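Local coordinates for ThiJ/PfpI family protein (Pseudomonas syringae pv. tomato, PDB 3EWN) that is of unknown function but belongs to the ThiJ/PfpI (DJ-1/PfpI) family, a branch of the class I glutamine amidotransferase-like proteins, at residues Ile26-Tyr31 with Val87-Gly92; Cys81-Thr86 with Gly114-Tyr119; Glu105-Met110 with Leu130-Leu135. All blocks are in the same frame, centred on the assembly; numbering follows the deposited sequence.

Contact 1 of 3, residues Ile26-Tyr31 with Val87-Gly92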
loop_
_atom_site.group_PDB
_atom_site.type_symbol
_atom_site.label_atom_id
_atom_site.label_comp_id
_atom_site.label_asym_id
_atom_site.label_seq_id
_atom_site.Cartn_x
_atom_site.Cartn_y
_atom_site.Cartn_z
ATOM N N ILE A 26 -12.790 9.998 9.243
ATOM C CA ILE A 26 -11.350 9.946 9.034
ATOM C C ILE A 26 -10.892 10.788 7.852
ATOM O O ILE A 26 -11.292 10.538 6.714
ATOM C CB ILE A 26 -10.916 8.473 8.815
ATOM C CG1 ILE A 26 -11.307 7.642 10.041
ATOM C CG2 ILE A 26 -9.424 8.385 8.552
ATOM C CD1 ILE A 26 -11.244 6.137 9.832
ATOM N N ALA A 27 -10.050 11.782 8.123
ATOM C CA ALA A 27 -9.539 12.643 7.062
ATOM C C ALA A 27 -8.076 12.315 6.775
ATOM O O ALA A 27 -7.232 12.367 7.670
ATOM C CB ALA A 27 -9.677 14.114 7.458
HETATM N N MSE A 28 -7.786 11.989 5.519
HETATM C CA MSE A 28 -6.432 11.652 5.103
HETATM C C MSE A 28 -5.941 12.665 4.075
HETATM O O MSE A 28 -6.474 12.759 2.973
HETATM C CB MSE A 28 -6.413 10.238 4.517
HETATM C CG MSE A 28 -7.018 9.188 5.463
HETATM SE SE MSE A 28 -6.983 7.374 4.814
HETATM C CE MSE A 28 -5.217 6.888 5.353
ATOM N N LEU A 29 -4.926 13.431 4.455
ATOM C CA LEU A 29 -4.359 14.443 3.580
ATOM C C LEU A 29 -3.571 13.817 2.436
ATOM O O LEU A 29 -2.868 12.829 2.630
ATOM C CB LEU A 29 -3.427 15.360 4.380
ATOM C CG LEU A 29 -2.654 16.426 3.599
ATOM C CD1 LEU A 29 -3.594 17.547 3.183
ATOM C CD2 LEU A 29 -1.529 16.978 4.474
ATOM N N VAL A 30 -3.713 14.383 1.242
ATOM C CA VAL A 30 -2.951 13.924 0.083
ATOM C C VAL A 30 -2.415 15.182 -0.579
ATOM O O VAL A 30 -3.019 16.245 -0.471
ATOM C CB VAL A 30 -3.799 13.112 -0.943
ATOM C CG1 VAL A 30 -4.283 11.824 -0.304
ATOM C CG2 VAL A 30 -4.960 13.947 -1.472
ATOM N N TYR A 31 -1.275 15.065 -1.247
ATOM C CA TYR A 31 -0.658 16.208 -1.903
ATOM C C TYR A 31 0.299 15.728 -2.976
ATOM O O TYR A 31 0.722 14.572 -2.968
ATOM C CB TYR A 31 0.083 17.068 -0.869
ATOM C CG TYR A 31 1.024 16.293 0.034
ATOM C CD1 TYR A 31 2.303 15.938 -0.394
ATOM C CD2 TYR A 31 0.628 15.904 1.311
ATOM C CE1 TYR A 31 3.167 15.212 0.433
ATOM C CE2 TYR A 31 1.483 15.175 2.144
ATOM C CZ TYR A 31 2.748 14.836 1.697
ATOM O OH TYR A 31 3.593 14.125 2.513
ATOM N N VAL A 87 -10.224 10.949 13.245
ATOM C CA VAL A 87 -8.808 10.846 12.912
ATOM C C VAL A 87 -8.350 11.819 11.831
ATOM O O VAL A 87 -9.009 11.980 10.807
ATOM C CB VAL A 87 -8.449 9.427 12.416
ATOM C CG1 VAL A 87 -6.962 9.362 12.076
ATOM C CG2 VAL A 87 -8.803 8.394 13.470
ATOM N N LEU A 88 -7.220 12.473 12.080
ATOM C CA LEU A 88 -6.615 13.383 11.108
ATOM C C LEU A 88 -5.326 12.648 10.770
ATOM O O LEU A 88 -4.612 12.220 11.672
ATOM C CB LEU A 88 -6.295 14.742 11.735
ATOM C CG LEU A 88 -5.563 15.742 10.824
ATOM C CD1 LEU A 88 -6.385 16.031 9.562
ATOM C CD2 LEU A 88 -5.305 17.024 11.590
ATOM N N PHE A 89 -5.027 12.494 9.483
ATOM C CA PHE A 89 -3.840 11.748 9.073
ATOM C C PHE A 89 -3.052 12.412 7.955
ATOM O O PHE A 89 -3.634 12.977 7.035
ATOM C CB PHE A 89 -4.267 10.349 8.609
ATOM C CG PHE A 89 -3.184 9.578 7.902
ATOM C CD1 PHE A 89 -2.324 8.745 8.613
ATOM C CD2 PHE A 89 -3.022 9.687 6.525
ATOM C CE1 PHE A 89 -1.321 8.029 7.960
ATOM C CE2 PHE A 89 -2.022 8.977 5.862
ATOM C CZ PHE A 89 -1.170 8.146 6.580
ATOM N N ALA A 90 -1.724 12.318 8.031
ATOM C CA ALA A 90 -0.865 12.879 6.992
ATOM C C ALA A 90 0.194 11.875 6.555
ATOM O O ALA A 90 0.901 11.305 7.390
ATOM C CB ALA A 90 -0.187 14.149 7.483
ATOM N N PRO A 91 0.300 11.629 5.237
ATOM C CA PRO A 91 1.288 10.693 4.692
ATOM C C PRO A 91 2.593 11.436 4.433
ATOM O O PRO A 91 2.641 12.671 4.520
ATOM C CB PRO A 91 0.634 10.222 3.399
ATOM C CG PRO A 91 -0.036 11.479 2.913
ATOM C CD PRO A 91 -0.669 12.025 4.197
ATOM N N GLY A 92 3.636 10.681 4.098
ATOM C CA GLY A 92 4.937 11.267 3.828
ATOM C C GLY A 92 5.327 11.391 2.361
ATOM O O GLY A 92 4.488 11.340 1.462
#
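Phe89 and Met28, a selenomethionine, pair across adjacent parallel strands, with side chains on the same side of the mixed sheet that forms the core of this DJ-1/PfpI alpha/beta fold. Strands 26-29 and 87-90 run with axes 4.8 Å apart and 14° off parallel. Their ladder alternates: Ala27 N donates to Val87 O, Phe89 N to Ala27 O, and Leu29 N to Phe89 O, each at 2.9 Å. The Phe89 ring leaves with CG opposite the backbone N (chi1 168°), and the bend in the Met28 chain lays its CE over one ring face, 4.1 Å from the centroid, a CH-pi contact displaced toward the rim. Val87 occupies the same side of the sheet and runs alongside Ile26, with Val87 CB 4.1 Å from Ile26 CG2. Helix 36-46 packs on this side, touching Met28 through His43 and Phe46. Further along the chain, the side chains of Tyr31 and Pro91 pass antiparallel, and Tyr31 CE2 comes 4.1 Å from Pro91 CG. The phenol oxygen also bonds to Thr97 OG1. Tyr31 OH gives its proton to Pro91 O across 2.7 Å, standing 44° above the carbonyl plane.

Contact 2 of 3, residues Cys81-Thr86 with Gly114-Tyr119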
loop_
_atom_site.group_PDB
_atom_site.type_symbol
_atom_site.label_atom_id
_atom_site.label_comp_id
_atom_site.label_asym_id
_atom_site.label_seq_id
_atom_site.Cartn_x
_atom_site.Cartn_y
_atom_site.Cartn_z
ATOM N N CYS A 81 -13.909 19.436 4.040
ATOM C CA CYS A 81 -13.589 18.399 5.016
ATOM C C CYS A 81 -14.312 18.727 6.323
ATOM O O CYS A 81 -14.316 19.877 6.757
ATOM C CB CYS A 81 -12.082 18.355 5.270
ATOM S SG CYS A 81 -11.566 17.140 6.507
ATOM N N PRO A 82 -14.945 17.726 6.958
ATOM C CA PRO A 82 -15.652 17.972 8.221
ATOM C C PRO A 82 -14.778 18.698 9.247
ATOM O O PRO A 82 -13.555 18.536 9.259
ATOM C CB PRO A 82 -16.029 16.567 8.677
ATOM C CG PRO A 82 -16.317 15.876 7.378
ATOM C CD PRO A 82 -15.175 16.349 6.486
ATOM N N ARG A 83 -15.413 19.493 10.104
ATOM C CA ARG A 83 -14.707 20.251 11.135
ATOM C C ARG A 83 -14.200 19.385 12.287
ATOM O O ARG A 83 -13.084 19.579 12.767
ATOM C CB ARG A 83 -15.623 21.340 11.697
ATOM C CG ARG A 83 -15.934 22.467 10.724
ATOM C CD ARG A 83 -14.997 23.640 10.934
ATOM N NE ARG A 83 -15.116 24.177 12.288
ATOM C CZ ARG A 83 -14.313 25.104 12.801
ATOM N NH1 ARG A 83 -13.323 25.607 12.075
ATOM N NH2 ARG A 83 -14.498 25.524 14.047
ATOM N N ASP A 84 -15.031 18.452 12.742
ATOM C CA ASP A 84 -14.657 17.565 13.841
ATOM C C ASP A 84 -14.413 16.161 13.300
ATOM O O ASP A 84 -15.306 15.549 12.718
ATOM C CB ASP A 84 -15.760 17.537 14.902
ATOM C CG ASP A 84 -16.071 18.914 15.459
ATOM O OD1 ASP A 84 -15.280 19.855 15.235
ATOM O OD2 ASP A 84 -17.111 19.056 16.135
ATOM N N LEU A 85 -13.202 15.654 13.507
ATOM C CA LEU A 85 -12.816 14.338 13.008
ATOM C C LEU A 85 -12.430 13.342 14.091
ATOM O O LEU A 85 -12.023 13.723 15.187
ATOM C CB LEU A 85 -11.623 14.492 12.064
ATOM C CG LEU A 85 -11.800 15.427 10.868
ATOM C CD1 LEU A 85 -10.433 15.839 10.331
ATOM C CD2 LEU A 85 -12.625 14.734 9.798
ATOM N N THR A 86 -12.557 12.057 13.768
ATOM C CA THR A 86 -12.157 11.008 14.694
ATOM C C THR A 86 -10.650 10.887 14.505
ATOM O O THR A 86 -9.892 10.757 15.469
ATOM C CB THR A 86 -12.801 9.660 14.332
ATOM O OG1 THR A 86 -14.223 9.816 14.271
ATOM C CG2 THR A 86 -12.449 8.605 15.373
ATOM N N GLY A 114 -6.653 19.680 13.610
ATOM C CA GLY A 114 -5.910 19.031 14.676
ATOM C C GLY A 114 -6.327 19.484 16.067
ATOM O O GLY A 114 -6.162 18.751 17.044
ATOM N N ALA A 115 -6.872 20.691 16.166
ATOM C CA ALA A 115 -7.303 21.219 17.456
ATOM C C ALA A 115 -8.526 20.485 18.002
ATOM O O ALA A 115 -8.801 20.543 19.200
ATOM C CB ALA A 115 -7.603 22.713 17.337
ATOM N N ARG A 116 -9.253 19.787 17.133
ATOM C CA ARG A 116 -10.453 19.075 17.559
ATOM C C ARG A 116 -10.476 17.576 17.254
ATOM O O ARG A 116 -11.363 16.865 17.723
ATOM C CB ARG A 116 -11.684 19.732 16.934
ATOM C CG ARG A 116 -11.892 21.186 17.335
ATOM C CD ARG A 116 -13.129 21.748 16.658
ATOM N NE ARG A 116 -13.000 21.713 15.206
ATOM C CZ ARG A 116 -12.238 22.543 14.503
ATOM N NH1 ARG A 116 -11.538 23.489 15.117
ATOM N NH2 ARG A 116 -12.163 22.415 13.184
ATOM N N ALA A 117 -9.508 17.091 16.482
ATOM C CA ALA A 117 -9.472 15.673 16.131
ATOM C C ALA A 117 -9.222 14.784 17.344
ATOM O O ALA A 117 -8.403 15.109 18.203
ATOM C CB ALA A 117 -8.394 15.426 15.068
ATOM N N LYS A 118 -9.927 13.659 17.412
ATOM C CA LYS A 118 -9.760 12.729 18.528
ATOM C C LYS A 118 -8.354 12.133 18.474
ATOM O O LYS A 118 -7.702 11.942 19.504
ATOM C CB LYS A 118 -10.812 11.619 18.452
ATOM C CG LYS A 118 -10.874 10.745 19.696
ATOM C CD LYS A 118 -11.998 9.715 19.612
ATOM C CE LYS A 118 -12.040 8.847 20.867
ATOM N NZ LYS A 118 -13.111 7.810 20.819
ATOM N N TYR A 119 -7.893 11.846 17.262
ATOM C CA TYR A 119 -6.561 11.292 17.054
ATOM C C TYR A 119 -5.845 12.088 15.975
ATOM O O TYR A 119 -6.434 12.415 14.947
ATOM C CB TYR A 119 -6.644 9.832 16.613
ATOM C CG TYR A 119 -7.257 8.900 17.632
ATOM C CD1 TYR A 119 -6.505 8.404 18.700
ATOM C CD2 TYR A 119 -8.590 8.508 17.526
ATOM C CE1 TYR A 119 -7.070 7.539 19.635
ATOM C CE2 TYR A 119 -9.163 7.642 18.453
ATOM C CZ TYR A 119 -8.398 7.164 19.502
ATOM O OH TYR A 119 -8.964 6.307 20.416
HETATM O O HOH W 1 -13.541 15.635 16.936
#
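Thr86 meets Tyr119 where two neighbouring parallel strands, 87-90 and 119-123, begin. The loop ahead of the first strand lies here beside the turn that brings the chain out of helix 104-114, so the contact sits at the starting edge of a beta-alpha-beta unit. This end is the compact one. Lys118 N donates to Leu85 O at 3.1 Å and Tyr119 N to Thr86 O at 2.9 Å, and the CA of Ala117 adds a C-H...O approach to Leu85 O. Both side-chain hydroxyls are occupied by the surrounding fold: Thr86 OG1 bonds to Gln25 N and Tyr119 OH to Glu188. A water fills in beside this bonding, donating to Leu85 O and to Arg116 O.

The other end is looser and faces solvent, and side chains do the work. Arg116 runs straight to CD; a bend at chi3 (-61°) then brings NE round, and chi4 (-75°) turns the guanidinium side-on to Arg83 O. NH2 is 3.0 Å and NE 3.2 Å from that oxygen, both approaching from one face of the carbonyl. NE also forms a salt bridge to Asp84 OD1 at 2.9 Å, with the carboxylate oxygen in the guanidinium plane. Over one face of the Arg116 guanidinium, that of Arg83 stacks flat, centres 3.7 Å apart and planes 17° from parallel. Arg116 has a second salt bridge, from NH2 to Asp112 OD2. Asp84, Asp112 and Arg83 O thus surround the Arg116 guanidinium, and these acceptors probably let the two cations stack flat.

Contact 3 of 3, residues Glu105-Met110 with Leu130-Leu135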
loop_
_atom_site.group_PDB
_atom_site.type_symbol
_atom_site.label_atom_id
_atom_site.label_comp_id
_atom_site.label_asym_id
_atom_site.label_seq_id
_atom_site.Cartn_x
_atom_site.Cartn_y
_atom_site.Cartn_z
ATOM N N GLU A 105 -1.830 27.400 3.523
ATOM C CA GLU A 105 -3.188 26.872 3.554
ATOM C C GLU A 105 -3.237 25.467 4.137
ATOM O O GLU A 105 -4.131 25.144 4.919
ATOM C CB GLU A 105 -3.809 26.870 2.154
ATOM C CG GLU A 105 -5.271 26.451 2.160
ATOM C CD GLU A 105 -5.954 26.633 0.817
ATOM O OE1 GLU A 105 -7.140 26.248 0.697
ATOM O OE2 GLU A 105 -5.310 27.161 -0.117
ATOM N N THR A 106 -2.278 24.629 3.756
ATOM C CA THR A 106 -2.233 23.262 4.266
ATOM C C THR A 106 -2.012 23.265 5.777
ATOM O O THR A 106 -2.693 22.554 6.513
ATOM C CB THR A 106 -1.111 22.452 3.585
ATOM O OG1 THR A 106 -1.373 22.381 2.179
ATOM C CG2 THR A 106 -1.049 21.033 4.144
ATOM N N LEU A 107 -1.068 24.075 6.243
ATOM C CA LEU A 107 -0.790 24.144 7.672
ATOM C C LEU A 107 -1.999 24.652 8.454
ATOM O O LEU A 107 -2.312 24.131 9.524
ATOM C CB LEU A 107 0.418 25.044 7.940
ATOM C CG LEU A 107 1.762 24.538 7.410
ATOM C CD1 LEU A 107 2.859 25.534 7.755
ATOM C CD2 LEU A 107 2.076 23.163 8.000
ATOM N N ALA A 108 -2.675 25.666 7.921
ATOM C CA ALA A 108 -3.842 26.230 8.589
ATOM C C ALA A 108 -4.910 25.159 8.764
ATOM O O ALA A 108 -5.540 25.068 9.819
ATOM C CB ALA A 108 -4.397 27.401 7.778
ATOM N N PHE A 109 -5.109 24.355 7.721
ATOM C CA PHE A 109 -6.094 23.276 7.745
ATOM C C PHE A 109 -5.718 22.236 8.792
ATOM O O PHE A 109 -6.548 21.822 9.599
ATOM C CB PHE A 109 -6.180 22.590 6.377
ATOM C CG PHE A 109 -6.892 21.261 6.407
ATOM C CD1 PHE A 109 -8.278 21.198 6.508
ATOM C CD2 PHE A 109 -6.168 20.068 6.370
ATOM C CE1 PHE A 109 -8.935 19.968 6.571
ATOM C CE2 PHE A 109 -6.813 18.835 6.434
ATOM C CZ PHE A 109 -8.202 18.786 6.536
HETATM N N MSE A 110 -4.459 21.811 8.765
HETATM C CA MSE A 110 -3.983 20.815 9.709
HETATM C C MSE A 110 -4.072 21.320 11.145
HETATM O O MSE A 110 -4.471 20.581 12.042
HETATM C CB MSE A 110 -2.542 20.407 9.374
HETATM C CG MSE A 110 -2.396 19.631 8.057
HETATM SE SE MSE A 110 -3.396 17.971 7.961
HETATM C CE MSE A 110 -2.334 16.945 9.173
ATOM N N LEU A 130 2.772 17.410 10.621
ATOM C CA LEU A 130 2.133 17.549 11.932
ATOM C C LEU A 130 2.936 18.525 12.782
ATOM O O LEU A 130 2.377 19.356 13.498
ATOM C CB LEU A 130 2.081 16.204 12.672
ATOM C CG LEU A 130 1.265 15.047 12.098
ATOM C CD1 LEU A 130 1.253 13.910 13.110
ATOM C CD2 LEU A 130 -0.154 15.499 11.789
ATOM N N GLY A 131 4.256 18.409 12.708
ATOM C CA GLY A 131 5.109 19.287 13.485
ATOM C C GLY A 131 5.031 20.727 13.016
ATOM O O GLY A 131 4.892 21.643 13.824
ATOM N N ALA A 132 5.118 20.933 11.707
ATOM C CA ALA A 132 5.064 22.281 11.154
ATOM C C ALA A 132 3.712 22.939 11.419
ATOM O O ALA A 132 3.614 24.164 11.457
ATOM C CB ALA A 132 5.347 22.246 9.651
ATOM N N ALA A 133 2.677 22.125 11.607
ATOM C CA ALA A 133 1.340 22.644 11.878
ATOM C C ALA A 133 1.170 22.922 13.364
ATOM O O ALA A 133 0.106 23.357 13.801
ATOM C CB ALA A 133 0.276 21.649 11.405
ATOM N N GLY A 134 2.226 22.662 14.132
ATOM C CA GLY A 134 2.196 22.898 15.567
ATOM C C GLY A 134 1.429 21.868 16.374
ATOM O O GLY A 134 0.927 22.171 17.456
ATOM N N LEU A 135 1.355 20.645 15.856
ATOM C CA LEU A 135 0.626 19.565 16.513
ATOM C C LEU A 135 1.471 18.590 17.326
ATOM O O LEU A 135 0.939 17.622 17.864
ATOM C CB LEU A 135 -0.158 18.772 15.464
ATOM C CG LEU A 135 -1.567 19.226 15.069
ATOM C CD1 LEU A 135 -1.756 20.710 15.301
ATOM C CD2 LEU A 135 -1.816 18.848 13.625
#
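Met110, a selenomethionine, reaches from helix 104-114 to the end of helix 126-132, and its side chain can be followed atom by atom. CB lies against Ala133 CB at 3.7 Å. At CG the chain turns (chi2 -59°), and it folds again at chi3 (-72°) instead of stretching out. This curl takes SE in beside Leu29 CD2 of the sheet and brings the terminal CE to Leu130 CD2, 3.7 Å away, with the two side chains crossing at a slant. CE also rests near Ala90 CB, so the tip is shared between the second helix and strand 87-90 beneath.

One turn back, Leu107 CD2 makes the closer contacts, 3.8 Å from Ala132 CB and 4.1 Å from Ala133 CB, while CD1 lies near Ala132 O. With only alanines at 132 and 133, the backbones come close here, Leu107 CA and Ala133 CA 4.9 Å apart. Helix 126-132 ends in a Schellman motif: Leu135 N returns to Leu130 O and Gly134 N to Gly131 O, while Gly134 takes a positive phi of 76°. That turn swings Leu135 back toward the first helix, and its CD2 comes to 3.5 Å from Met110 O. Leu130 and Leu135 also lie on Ile120 of strand 119-123, and Met110 lies on Leu88 and Ala90 of strand 87-90, so both helices cover the same side of the central sheet.

The contact is packing between helix 104-114 and the C-terminal end of helix 126-132. What joins the two segments is mostly methyl and methylene surface, with some methyls lying on backbone atoms, while the polar bonding at the helix end stays within its own turn. Shape and burial, rather than directional bonds, therefore set the spacing.

In the fold
From the N terminus, strand 25-29 is laid down first, and contact 1 closes a long loop when strand 87-90 arrives beside it, after the chain has built helix 36-46 and the strands beyond. Contact 2 opens just before that closure, at 81-86, and closes at 114-119; it therefore crosses contact 1. Contact 3 opens at 105-110, inside the span of contact 2, and closes beyond it at 130-135, so these two cross as well, whereas contacts 1 and 3 follow in series. Together they join adjacent sheet strands, the loops at the strand starts and the two helices over one sheet face. Leu88 ties all three: its N probably bonds Tyr119 O, and its CD2 packs on Met110 O.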